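Local coordinates for protein DNA polymerase III, beta subunit (Eubacterium rectale, PDB 3T0P) that probably encircles DNA as a ring-shaped head-to-tail homodimer and tethers DNA polymerases to it for processive replication, at residues K281-N286 with F320-F325; D266-A271 with F324-L329; L273-G278 with L294-F299; K314-G319 with V342-P347. All blocks are in the same frame, centred on the assembly; numbering follows the deposited sequence.

Overall arrangement
All four contacts lie in the C-terminal domain, where a four-stranded antiparallel sheet is covered by helices 261-272 and 322-329. Interactions 1 and 2 share F324 and F325 and have centres about 8 Å apart; I283 CD1 reaches to 3.5 Å from A271 CB, joining sheet and helix packing. Interaction 3, about 10 Å from interaction 1 between centres, meets it through neighbouring strands 283-288 and 291-297, with I284 N 2.8 Å from R295 O. Interaction 4 sits on the other side of strand 283-288, on outermost strand 316-320, about 21 Å from interaction 3 between centres. Interactions 2 and 3 also border the second subunit of the ring.

Interaction 1 (K281-N286 with F320-F325); sequences KPIIMN and FNPKFF
The edge pairing of strands 283-288 and 316-320 passes here into the start of helix 322-329, with I283 and F320 forming an antiparallel hydrogen-bonded pair. I283 N donates to F320 O at 2.8 Å, and F320 N returns a bond to I283 O at 3.0 Å. Just before the strand, P282 packs on backbone, its CB 3.4 Å from F320 O. The CG2 branch of I283 comes to 4.3 Å from P322 CB, at the helix start, where N321 is the N-cap: its OD1 accepts from K323 N at 3.2 Å, the donor standing above the amide plane. M285, a selenomethionine, carries the apolar half. Its side chain runs extended beyond CG (chi2 176°) and crosses that of F320 at about a right angle, bringing SE obliquely to 3.9 Å from F320 CE2, a Met-aromatic contact. CE then continues over one face of F325, a CH-pi contact 3.9 Å from the ring centroid and 13° off the normal. F325 turns its own edge onto the face of F320, a T-shaped stack. The I283 and F320 backbone groups satisfy each other, while the buried side chains meet through dispersion and the weak electrostatics of methyl, selenium and ring.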
loop_
_atom_site.group_PDB
_atom_site.type_symbol
_atom_site.label_atom_id
_atom_site.label_comp_id
_atom_site.label_asym_id
_atom_site.label_seq_id
_atom_site.Cartn_x
_atom_site.Cartn_y
_atom_site.Cartn_z
ATOM N N LYS B 281 -3.036 -1.470 27.195
ATOM C CA LYS B 281 -3.292 -2.556 28.137
ATOM C C LYS B 281 -2.212 -3.640 27.990
ATOM O O LYS B 281 -1.832 -3.976 26.875
ATOM C CB LYS B 281 -4.710 -3.143 27.941
ATOM C CG LYS B 281 -5.859 -2.195 28.304
ATOM C CD LYS B 281 -6.258 -2.319 29.773
ATOM C CE LYS B 281 -7.309 -1.311 30.168
ATOM N NZ LYS B 281 -8.641 -1.939 30.395
ATOM N N PRO B 282 -1.662 -4.195 29.085
ATOM C CA PRO B 282 -0.697 -5.288 28.906
ATOM C C PRO B 282 -1.383 -6.633 28.627
ATOM O O PRO B 282 -2.557 -6.803 28.921
ATOM C CB PRO B 282 0.038 -5.327 30.236
ATOM C CG PRO B 282 -0.935 -4.782 31.236
ATOM C CD PRO B 282 -1.951 -3.945 30.515
ATOM N N ILE B 283 -0.663 -7.559 28.000
ATOM C CA ILE B 283 -1.112 -8.931 27.856
ATOM C C ILE B 283 -0.610 -9.637 29.149
ATOM O O ILE B 283 0.547 -9.425 29.538
ATOM C CB ILE B 283 -0.652 -9.600 26.520
ATOM C CG1 ILE B 283 -1.321 -10.978 26.384
ATOM C CG2 ILE B 283 0.894 -9.678 26.396
ATOM C CD1 ILE B 283 -1.595 -11.400 25.099
ATOM N N ILE B 284 -1.497 -10.360 29.853
ATOM C CA ILE B 284 -1.159 -11.083 31.094
ATOM C C ILE B 284 -0.923 -12.562 30.781
ATOM O O ILE B 284 -1.788 -13.185 30.176
ATOM C CB ILE B 284 -2.239 -10.933 32.195
ATOM C CG1 ILE B 284 -2.642 -9.467 32.474
ATOM C CG2 ILE B 284 -1.872 -11.700 33.486
ATOM C CD1 ILE B 284 -1.581 -8.544 32.890
HETATM N N MSE B 285 0.250 -13.107 31.172
HETATM C CA MSE B 285 0.578 -14.522 31.018
HETATM C C MSE B 285 0.528 -15.230 32.389
HETATM O O MSE B 285 1.109 -14.737 33.351
HETATM C CB MSE B 285 1.977 -14.736 30.419
HETATM C CG MSE B 285 2.188 -14.224 28.984
HETATM SE SE MSE B 285 4.118 -14.527 28.519
HETATM C CE MSE B 285 4.107 -13.859 26.630
ATOM N N ASN B 286 -0.173 -16.363 32.470
ATOM C CA ASN B 286 -0.218 -17.198 33.672
ATOM C C ASN B 286 0.393 -18.540 33.250
ATOM O O ASN B 286 -0.202 -19.311 32.479
ATOM C CB ASN B 286 -1.625 -17.308 34.245
ATOM C CG ASN B 286 -2.050 -16.155 35.129
ATOM O OD1 ASN B 286 -2.458 -15.095 34.662
ATOM N ND2 ASN B 286 -2.083 -16.375 36.436
ATOM N N PHE B 320 3.080 -7.941 30.001
ATOM C CA PHE B 320 3.929 -7.313 28.987
ATOM C C PHE B 320 3.175 -6.450 28.028
ATOM O O PHE B 320 1.993 -6.695 27.753
ATOM C CB PHE B 320 4.605 -8.390 28.105
ATOM C CG PHE B 320 5.569 -9.324 28.787
ATOM C CD1 PHE B 320 6.907 -8.958 28.976
ATOM C CD2 PHE B 320 5.159 -10.587 29.204
ATOM C CE1 PHE B 320 7.799 -9.824 29.616
ATOM C CE2 PHE B 320 6.061 -11.462 29.818
ATOM C CZ PHE B 320 7.372 -11.071 30.025
ATOM N N ASN B 321 3.908 -5.528 27.397
ATOM C CA ASN B 321 3.399 -4.756 26.259
ATOM C C ASN B 321 3.398 -5.737 25.082
ATOM O O ASN B 321 4.470 -6.263 24.736
ATOM C CB ASN B 321 4.271 -3.539 25.997
ATOM C CG ASN B 321 3.800 -2.634 24.890
ATOM O OD1 ASN B 321 3.027 -3.007 23.991
ATOM N ND2 ASN B 321 4.268 -1.406 24.934
ATOM N N PRO B 322 2.205 -6.071 24.522
ATOM C CA PRO B 322 2.153 -7.079 23.439
ATOM C C PRO B 322 3.068 -6.768 22.245
ATOM O O PRO B 322 3.664 -7.703 21.675
ATOM C CB PRO B 322 0.675 -7.095 23.008
ATOM C CG PRO B 322 0.007 -6.001 23.735
ATOM C CD PRO B 322 0.858 -5.557 24.864
ATOM N N LYS B 323 3.222 -5.469 21.911
ATOM C CA LYS B 323 4.041 -4.983 20.786
ATOM C C LYS B 323 5.496 -5.535 20.815
ATOM O O LYS B 323 6.004 -5.985 19.783
ATOM C CB LYS B 323 4.074 -3.452 20.790
ATOM C CG LYS B 323 4.880 -2.820 19.653
ATOM C CD LYS B 323 5.205 -1.348 19.937
ATOM C CE LYS B 323 5.802 -0.668 18.728
ATOM N NZ LYS B 323 7.124 -1.236 18.343
ATOM N N PHE B 324 6.124 -5.529 21.995
ATOM C CA PHE B 324 7.499 -5.985 22.205
ATOM C C PHE B 324 7.676 -7.485 21.866
ATOM O O PHE B 324 8.680 -7.878 21.280
ATOM C CB PHE B 324 7.935 -5.693 23.644
ATOM C CG PHE B 324 7.909 -4.223 24.046
ATOM C CD1 PHE B 324 7.903 -3.214 23.083
ATOM C CD2 PHE B 324 7.895 -3.851 25.388
ATOM C CE1 PHE B 324 7.885 -1.861 23.455
ATOM C CE2 PHE B 324 7.869 -2.499 25.758
ATOM C CZ PHE B 324 7.884 -1.516 24.787
ATOM N N PHE B 325 6.685 -8.301 22.193
ATOM C CA PHE B 325 6.735 -9.717 21.892
ATOM C C PHE B 325 6.491 -9.959 20.408
ATOM O O PHE B 325 7.183 -10.781 19.810
ATOM C CB PHE B 325 5.702 -10.461 22.745
ATOM C CG PHE B 325 6.341 -11.174 23.907
ATOM C CD1 PHE B 325 6.873 -12.451 23.754
ATOM C CD2 PHE B 325 6.475 -10.546 25.139
ATOM C CE1 PHE B 325 7.512 -13.088 24.818
ATOM C CE2 PHE B 325 7.127 -11.182 26.197
ATOM C CZ PHE B 325 7.615 -12.454 26.039
#

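Interaction 2 (D266-A271 with F324-L329); sequences DCIDRA and FFIDAL
I268 packs between helix 261-272 and helix 322-329, the two helices of the C-terminal domain, whose segment axes approach to 9.5 Å at 141° between their N-to-C directions. The tight part is apolar, and both branches of I268 work. CG1 lies beside the backbone N (chi1 -57°) and carries CD1 out to 3.6 Å from F325 CB, approaching the ring obliquely. CG2 meets I326 CG1 at 3.7 Å, the two side chains lying alongside and running in opposite senses. L329 adds a more distant touch, its CD1 4.3 Å from I268 CD1. With an alanine here CD1 and CG2 are gone, which would probably open a gap between the helices beside F325 and I326. The looser side lies at D269. There I326 CD1 rests 3.9 Å from D269 CA, on the backbone, and the partly exposed carboxylate makes a weak, long ion pair with K81 of the second subunit. R270, beside it, donates from NH1 to the carbonyl oxygen of that same K81. The contact between the two segments is apolar and rests on shape and dispersion; R270 and D269 of the same helix face the second subunit.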
loop_
_atom_site.group_PDB
_atom_site.type_symbol
_atom_site.label_atom_id
_atom_site.label_comp_id
_atom_site.label_asym_id
_atom_site.label_seq_id
_atom_site.Cartn_x
_atom_site.Cartn_y
_atom_site.Cartn_z
ATOM N N ASP B 266 0.728 -15.799 17.065
ATOM C CA ASP B 266 -0.698 -15.646 16.648
ATOM C C ASP B 266 -1.619 -15.231 17.803
ATOM O O ASP B 266 -2.532 -14.430 17.607
ATOM C CB ASP B 266 -1.225 -16.923 16.005
ATOM C CG ASP B 266 -0.656 -17.165 14.611
ATOM O OD1 ASP B 266 0.073 -16.260 14.088
ATOM O OD2 ASP B 266 -0.897 -18.269 14.053
ATOM N N CYS B 267 -1.350 -15.737 19.007
ATOM C CA CYS B 267 -2.168 -15.413 20.145
ATOM C C CYS B 267 -1.989 -13.954 20.592
ATOM O O CYS B 267 -2.969 -13.293 20.900
ATOM C CB CYS B 267 -1.872 -16.363 21.294
ATOM S SG CYS B 267 -2.549 -15.790 22.863
ATOM N N ILE B 268 -0.733 -13.476 20.686
ATOM C CA ILE B 268 -0.438 -12.110 21.109
ATOM C C ILE B 268 -0.982 -11.132 20.054
ATOM O O ILE B 268 -1.546 -10.087 20.399
ATOM C CB ILE B 268 1.068 -11.910 21.401
ATOM C CG1 ILE B 268 1.524 -12.917 22.486
ATOM C CG2 ILE B 268 1.314 -10.469 21.857
ATOM C CD1 ILE B 268 2.993 -12.825 22.972
ATOM N N ASP B 269 -0.883 -11.507 18.784
ATOM C CA ASP B 269 -1.411 -10.689 17.701
ATOM C C ASP B 269 -2.958 -10.591 17.821
ATOM O O ASP B 269 -3.495 -9.493 17.698
ATOM C CB ASP B 269 -0.958 -11.274 16.362
ATOM C CG ASP B 269 -1.403 -10.511 15.131
ATOM O OD1 ASP B 269 -1.147 -9.279 15.068
ATOM O OD2 ASP B 269 -1.946 -11.157 14.202
ATOM N N ARG B 270 -3.649 -11.698 18.138
ATOM C CA ARG B 270 -5.118 -11.720 18.353
ATOM C C ARG B 270 -5.513 -10.748 19.462
ATOM O O ARG B 270 -6.443 -9.989 19.306
ATOM C CB ARG B 270 -5.601 -13.123 18.777
ATOM C CG ARG B 270 -5.927 -14.012 17.632
ATOM C CD ARG B 270 -6.639 -15.282 18.083
ATOM N NE ARG B 270 -5.707 -16.299 18.560
ATOM C CZ ARG B 270 -4.979 -17.095 17.779
ATOM N NH1 ARG B 270 -5.036 -16.977 16.460
ATOM N NH2 ARG B 270 -4.170 -17.999 18.315
ATOM N N ALA B 271 -4.803 -10.789 20.582
ATOM C CA ALA B 271 -5.027 -9.930 21.726
ATOM C C ALA B 271 -4.944 -8.431 21.365
ATOM O O ALA B 271 -5.713 -7.649 21.915
ATOM C CB ALA B 271 -4.001 -10.261 22.808
ATOM N N PHE B 324 6.124 -5.529 21.995
ATOM C CA PHE B 324 7.499 -5.985 22.205
ATOM C C PHE B 324 7.676 -7.485 21.866
ATOM O O PHE B 324 8.680 -7.878 21.280
ATOM C CB PHE B 324 7.935 -5.693 23.644
ATOM C CG PHE B 324 7.909 -4.223 24.046
ATOM C CD1 PHE B 324 7.903 -3.214 23.083
ATOM C CD2 PHE B 324 7.895 -3.851 25.388
ATOM C CE1 PHE B 324 7.885 -1.861 23.455
ATOM C CE2 PHE B 324 7.869 -2.499 25.758
ATOM C CZ PHE B 324 7.884 -1.516 24.787
ATOM N N PHE B 325 6.685 -8.301 22.193
ATOM C CA PHE B 325 6.735 -9.717 21.892
ATOM C C PHE B 325 6.491 -9.959 20.408
ATOM O O PHE B 325 7.183 -10.781 19.810
ATOM C CB PHE B 325 5.702 -10.461 22.745
ATOM C CG PHE B 325 6.341 -11.174 23.907
ATOM C CD1 PHE B 325 6.873 -12.451 23.754
ATOM C CD2 PHE B 325 6.475 -10.546 25.139
ATOM C CE1 PHE B 325 7.512 -13.088 24.818
ATOM C CE2 PHE B 325 7.127 -11.182 26.197
ATOM C CZ PHE B 325 7.615 -12.454 26.039
ATOM N N ILE B 326 5.503 -9.271 19.827
ATOM C CA ILE B 326 5.154 -9.377 18.415
ATOM C C ILE B 326 6.390 -8.980 17.572
ATOM O O ILE B 326 6.818 -9.762 16.721
ATOM C CB ILE B 326 3.914 -8.526 18.072
ATOM C CG1 ILE B 326 2.637 -9.172 18.619
ATOM C CG2 ILE B 326 3.791 -8.324 16.557
ATOM C CD1 ILE B 326 1.449 -8.225 18.786
ATOM N N ASP B 327 7.014 -7.839 17.877
ATOM C CA ASP B 327 8.217 -7.389 17.135
ATOM C C ASP B 327 9.305 -8.449 17.129
ATOM O O ASP B 327 9.825 -8.744 16.065
ATOM C CB ASP B 327 8.811 -6.107 17.735
ATOM C CG ASP B 327 8.017 -4.843 17.567
ATOM O OD1 ASP B 327 6.986 -4.875 16.839
ATOM O OD2 ASP B 327 8.406 -3.812 18.186
ATOM N N ALA B 328 9.607 -9.065 18.310
ATOM C CA ALA B 328 10.663 -10.068 18.389
ATOM C C ALA B 328 10.246 -11.387 17.753
ATOM O O ALA B 328 11.043 -11.972 17.035
ATOM C CB ALA B 328 11.087 -10.295 19.843
ATOM N N LEU B 329 9.021 -11.866 18.008
ATOM C CA LEU B 329 8.571 -13.146 17.457
ATOM C C LEU B 329 8.477 -13.100 15.929
ATOM O O LEU B 329 8.799 -14.102 15.304
ATOM C CB LEU B 329 7.259 -13.612 18.081
ATOM C CG LEU B 329 7.314 -13.972 19.562
ATOM C CD1 LEU B 329 5.908 -14.091 20.147
ATOM C CD2 LEU B 329 8.144 -15.233 19.812
#

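Interaction 3 (L273-G278 with L294-F299); sequences LLVKEG and LRINSF
S298 and L274 supply the polar part of this contact, between the loop after helix 261-272 and the end of strand 291-297. S298 OG donates to L274 O, tilted 32° from the carbonyl plane; the 2.5 Å between these two oxygens is shorter than usual, and its exact value is doubtful. The hydroxyl sits between the backbone N and the carbonyl carbon (chi1 73°), a setting that also lets OG bond I300 N. Without its hydroxyl, as with an alanine here, L274 O and I300 N would probably lose a shared partner and the loop be freer to shift. The apolar part centres on I296, which offers one branch to each of two loop residues. Its CG2 lies 3.7 Å from L274 CD1, methyl against methyl, whereas its CD1 meets V275 CG1 tip to tip at 3.9 Å. L274 packs further on F106 of the second subunit, and A271 of helix 261-272 also touches I296. One hydroxyl ties the loop backbone to the strand end, and I296 adds apolar contact with the side chains of L274 and V275, beside the head-to-tail subunit boundary.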
loop_
_atom_site.group_PDB
_atom_site.type_symbol
_atom_site.label_atom_id
_atom_site.label_comp_id
_atom_site.label_asym_id
_atom_site.label_seq_id
_atom_site.Cartn_x
_atom_site.Cartn_y
_atom_site.Cartn_z
ATOM N N LEU B 273 -6.009 -6.791 18.853
ATOM C CA LEU B 273 -7.218 -6.230 18.245
ATOM C C LEU B 273 -8.108 -5.561 19.318
ATOM O O LEU B 273 -8.870 -4.661 18.989
ATOM C CB LEU B 273 -8.012 -7.268 17.408
ATOM C CG LEU B 273 -8.826 -8.367 18.120
ATOM C CD1 LEU B 273 -10.220 -7.891 18.487
ATOM C CD2 LEU B 273 -8.922 -9.608 17.253
ATOM N N LEU B 274 -7.997 -5.974 20.588
ATOM C CA LEU B 274 -8.822 -5.396 21.648
ATOM C C LEU B 274 -8.265 -4.067 22.191
ATOM O O LEU B 274 -8.977 -3.340 22.877
ATOM C CB LEU B 274 -8.985 -6.394 22.786
ATOM C CG LEU B 274 -9.843 -7.603 22.471
ATOM C CD1 LEU B 274 -9.782 -8.594 23.578
ATOM C CD2 LEU B 274 -11.300 -7.218 22.226
ATOM N N VAL B 275 -7.021 -3.752 21.868
ATOM C CA VAL B 275 -6.362 -2.548 22.337
ATOM C C VAL B 275 -5.974 -1.644 21.115
ATOM O O VAL B 275 -5.185 -2.034 20.252
ATOM C CB VAL B 275 -5.180 -2.899 23.280
ATOM C CG1 VAL B 275 -5.707 -3.493 24.584
ATOM C CG2 VAL B 275 -4.209 -3.872 22.637
ATOM N N LYS B 276 -6.626 -0.474 21.011
ATOM C CA LYS B 276 -6.423 0.480 19.904
ATOM C C LYS B 276 -5.852 1.790 20.451
ATOM O O LYS B 276 -6.235 2.194 21.547
ATOM C CB LYS B 276 -7.733 0.739 19.115
ATOM C CG LYS B 276 -8.623 -0.493 18.835
ATOM C CD LYS B 276 -8.270 -1.269 17.549
ATOM C CE LYS B 276 -9.478 -2.044 17.036
ATOM N NZ LYS B 276 -9.105 -3.265 16.257
ATOM N N GLU B 277 -4.947 2.434 19.664
ATOM C CA GLU B 277 -4.145 3.670 19.849
ATOM C C GLU B 277 -4.349 4.447 21.187
ATOM O O GLU B 277 -3.344 4.786 21.821
ATOM C CB GLU B 277 -4.333 4.628 18.660
ATOM N N GLY B 278 -5.603 4.739 21.563
ATOM C CA GLY B 278 -5.957 5.437 22.800
ATOM C C GLY B 278 -5.909 4.588 24.063
ATOM O O GLY B 278 -6.173 5.089 25.164
ATOM N N LEU B 294 -3.100 -16.708 28.432
ATOM C CA LEU B 294 -2.954 -15.311 28.041
ATOM C C LEU B 294 -4.286 -14.608 28.096
ATOM O O LEU B 294 -5.282 -15.123 27.597
ATOM C CB LEU B 294 -2.350 -15.183 26.632
ATOM C CG LEU B 294 -0.965 -15.777 26.474
ATOM C CD1 LEU B 294 -1.064 -17.188 25.907
ATOM C CD2 LEU B 294 -0.120 -14.930 25.573
ATOM N N ARG B 295 -4.302 -13.436 28.725
ATOM C CA ARG B 295 -5.507 -12.608 28.846
ATOM C C ARG B 295 -5.230 -11.157 28.534
ATOM O O ARG B 295 -4.133 -10.631 28.823
ATOM C CB ARG B 295 -6.108 -12.662 30.260
ATOM C CG ARG B 295 -6.548 -14.027 30.724
ATOM C CD ARG B 295 -7.006 -14.030 32.172
ATOM N NE ARG B 295 -5.948 -13.594 33.089
ATOM C CZ ARG B 295 -6.024 -13.677 34.413
ATOM N NH1 ARG B 295 -7.095 -14.208 34.992
ATOM N NH2 ARG B 295 -5.021 -13.246 35.170
ATOM N N ILE B 296 -6.273 -10.502 28.023
ATOM C CA ILE B 296 -6.300 -9.088 27.806
ATOM C C ILE B 296 -7.742 -8.688 27.955
ATOM O O ILE B 296 -8.638 -9.481 27.654
ATOM C CB ILE B 296 -5.637 -8.661 26.457
ATOM C CG1 ILE B 296 -5.154 -7.202 26.512
ATOM C CG2 ILE B 296 -6.527 -8.953 25.216
ATOM C CD1 ILE B 296 -4.033 -6.880 25.458
ATOM N N ASN B 297 -7.977 -7.483 28.452
ATOM C CA ASN B 297 -9.340 -6.931 28.547
ATOM C C ASN B 297 -9.257 -5.433 28.282
ATOM O O ASN B 297 -8.241 -4.808 28.592
ATOM C CB ASN B 297 -10.016 -7.241 29.887
ATOM C CG ASN B 297 -9.263 -6.682 31.026
ATOM O OD1 ASN B 297 -9.445 -5.516 31.396
ATOM N ND2 ASN B 297 -8.316 -7.468 31.520
ATOM N N SER B 298 -10.292 -4.879 27.662
ATOM C CA SER B 298 -10.410 -3.460 27.338
ATOM C C SER B 298 -11.879 -3.066 27.327
ATOM O O SER B 298 -12.733 -3.883 27.676
ATOM C CB SER B 298 -9.735 -3.152 25.999
ATOM O OG SER B 298 -10.471 -3.632 24.882
ATOM N N PHE B 299 -12.181 -1.820 26.918
ATOM C CA PHE B 299 -13.561 -1.341 26.770
ATOM C C PHE B 299 -14.271 -2.103 25.645
ATOM O O PHE B 299 -15.474 -2.292 25.724
ATOM C CB PHE B 299 -13.600 0.173 26.522
ATOM C CG PHE B 299 -13.154 0.941 27.742
ATOM C CD1 PHE B 299 -13.941 0.974 28.893
ATOM C CD2 PHE B 299 -11.930 1.599 27.760
ATOM C CE1 PHE B 299 -13.514 1.659 30.034
ATOM C CE2 PHE B 299 -11.501 2.285 28.905
ATOM C CZ PHE B 299 -12.298 2.313 30.030
#

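Interaction 4 (K314-G319 with V342-P347); sequences KDIMIG and VNPKAP
A water joins the two segments, accepting from G319 N at 2.9 Å and donating to P344 O at 2.9 Å, so that a backbone group of the strand and one of the turn are satisfied through one molecule. Next to this bridge the ring of P344 lies against the strand backbone, its CG only 3.2 Å from M317 O, with CB a little farther from the same oxygen. I316 and I318, on one side of the strand, both reach the turn at P344. I316 holds CG1 anti to the backbone N (chi1 -168°) and runs extended, bringing CD1 to 3.6 Å from N343 C, while its CG1 comes to 4.0 Å from P344 CG. I318, two residues on, sends CD1 to 3.9 Å from N343 O. The partner segment is the connection of a beta hairpin, strands 336-341 and 348-351, and it laps the outermost strand 316-320, bringing the four-stranded sheet against the sheet that runs on into the central domain. N343 to A346 form a type I turn, closed by A346 N to N343 O at 3.1 Å. The side chain of N343 adds an Asx turn: OD1 accepts from K345 N at 3.0 Å, in the carbonyl plane and on a lone pair, which holds the amide in place. M341, from the hairpin's first strand, touches both isoleucines, and P363 packs on I318.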
loop_
_atom_site.group_PDB
_atom_site.type_symbol
_atom_site.label_atom_id
_atom_site.label_comp_id
_atom_site.label_asym_id
_atom_site.label_seq_id
_atom_site.Cartn_x
_atom_site.Cartn_y
_atom_site.Cartn_z
ATOM N N LYS B 314 9.371 -22.419 38.474
ATOM C CA LYS B 314 8.207 -21.859 39.152
ATOM C C LYS B 314 7.040 -21.447 38.255
ATOM O O LYS B 314 7.238 -20.891 37.162
ATOM C CB LYS B 314 8.617 -20.606 39.948
ATOM C CG LYS B 314 9.589 -20.837 41.102
ATOM C CD LYS B 314 10.115 -19.513 41.657
ATOM C CE LYS B 314 10.991 -19.735 42.874
ATOM N NZ LYS B 314 11.641 -18.482 43.347
ATOM N N ASP B 315 5.810 -21.608 38.794
ATOM C CA ASP B 315 4.614 -21.027 38.179
ATOM C C ASP B 315 4.807 -19.503 38.231
ATOM O O ASP B 315 5.434 -18.999 39.176
ATOM C CB ASP B 315 3.332 -21.433 38.927
ATOM C CG ASP B 315 2.829 -22.863 38.741
ATOM O OD1 ASP B 315 3.502 -23.647 38.055
ATOM O OD2 ASP B 315 1.752 -23.190 39.284
ATOM N N ILE B 316 4.326 -18.770 37.219
ATOM C CA ILE B 316 4.512 -17.319 37.228
ATOM C C ILE B 316 3.378 -16.608 36.477
ATOM O O ILE B 316 2.908 -17.075 35.438
ATOM C CB ILE B 316 5.925 -16.902 36.663
ATOM C CG1 ILE B 316 6.250 -15.409 36.931
ATOM C CG2 ILE B 316 6.123 -17.288 35.186
ATOM C CD1 ILE B 316 7.583 -14.859 36.372
HETATM N N MSE B 317 2.953 -15.463 37.033
HETATM C CA MSE B 317 2.043 -14.545 36.376
HETATM C C MSE B 317 2.845 -13.303 36.035
HETATM O O MSE B 317 3.466 -12.719 36.911
HETATM C CB MSE B 317 0.831 -14.228 37.221
HETATM C CG MSE B 317 -0.183 -13.414 36.395
HETATM SE SE MSE B 317 -1.795 -12.941 37.346
HETATM C CE MSE B 317 -1.041 -12.211 39.022
ATOM N N ILE B 318 2.901 -12.935 34.765
ATOM C CA ILE B 318 3.718 -11.800 34.326
ATOM C C ILE B 318 2.992 -11.031 33.203
ATOM O O ILE B 318 2.324 -11.635 32.368
ATOM C CB ILE B 318 5.140 -12.327 33.900
ATOM C CG1 ILE B 318 6.132 -11.197 33.594
ATOM C CG2 ILE B 318 5.104 -13.398 32.775
ATOM C CD1 ILE B 318 7.671 -11.679 33.556
ATOM N N GLY B 319 3.138 -9.712 33.188
ATOM C CA GLY B 319 2.510 -8.878 32.166
ATOM C C GLY B 319 3.503 -8.203 31.241
ATOM O O GLY B 319 4.639 -7.919 31.637
ATOM N N VAL B 342 12.785 -14.809 35.837
ATOM C CA VAL B 342 13.129 -14.916 37.259
ATOM C C VAL B 342 11.872 -14.647 38.057
ATOM O O VAL B 342 11.434 -15.506 38.828
ATOM C CB VAL B 342 14.291 -13.998 37.715
ATOM C CG1 VAL B 342 14.515 -14.133 39.223
ATOM C CG2 VAL B 342 15.568 -14.313 36.963
ATOM N N ASN B 343 11.283 -13.449 37.869
ATOM C CA ASN B 343 10.100 -13.026 38.607
ATOM C C ASN B 343 9.288 -11.988 37.785
ATOM O O ASN B 343 9.790 -11.489 36.766
ATOM C CB ASN B 343 10.516 -12.494 40.002
ATOM C CG ASN B 343 11.386 -11.274 39.991
ATOM O OD1 ASN B 343 11.027 -10.224 39.432
ATOM N ND2 ASN B 343 12.530 -11.372 40.655
ATOM N N PRO B 344 8.054 -11.628 38.227
ATOM C CA PRO B 344 7.210 -10.717 37.419
ATOM C C PRO B 344 7.743 -9.292 37.205
ATOM O O PRO B 344 7.175 -8.551 36.401
ATOM C CB PRO B 344 5.895 -10.679 38.195
ATOM C CG PRO B 344 5.872 -11.965 38.943
ATOM C CD PRO B 344 7.295 -12.163 39.375
ATOM N N LYS B 345 8.814 -8.912 37.900
ATOM C CA LYS B 345 9.393 -7.578 37.770
ATOM C C LYS B 345 10.749 -7.633 37.058
ATOM O O LYS B 345 11.247 -6.583 36.667
ATOM C CB LYS B 345 9.521 -6.930 39.157
ATOM C CG LYS B 345 8.211 -6.314 39.639
ATOM C CD LYS B 345 8.217 -6.022 41.139
ATOM C CE LYS B 345 7.167 -5.021 41.581
ATOM N NZ LYS B 345 5.798 -5.337 41.079
ATOM N N ALA B 346 11.325 -8.844 36.858
ATOM C CA ALA B 346 12.622 -9.066 36.207
ATOM C C ALA B 346 12.478 -9.214 34.683
ATOM O O ALA B 346 11.417 -9.614 34.211
ATOM C CB ALA B 346 13.284 -10.311 36.780
ATOM N N PRO B 347 13.545 -8.999 33.889
ATOM C CA PRO B 347 13.409 -9.182 32.434
ATOM C C PRO B 347 13.060 -10.608 32.000
ATOM O O PRO B 347 13.340 -11.568 32.713
ATOM C CB PRO B 347 14.799 -8.819 31.908
ATOM C CG PRO B 347 15.425 -7.995 32.961
ATOM C CD PRO B 347 14.906 -8.537 34.244
HETATM O O HOH W 1 4.567 -8.137 35.203
#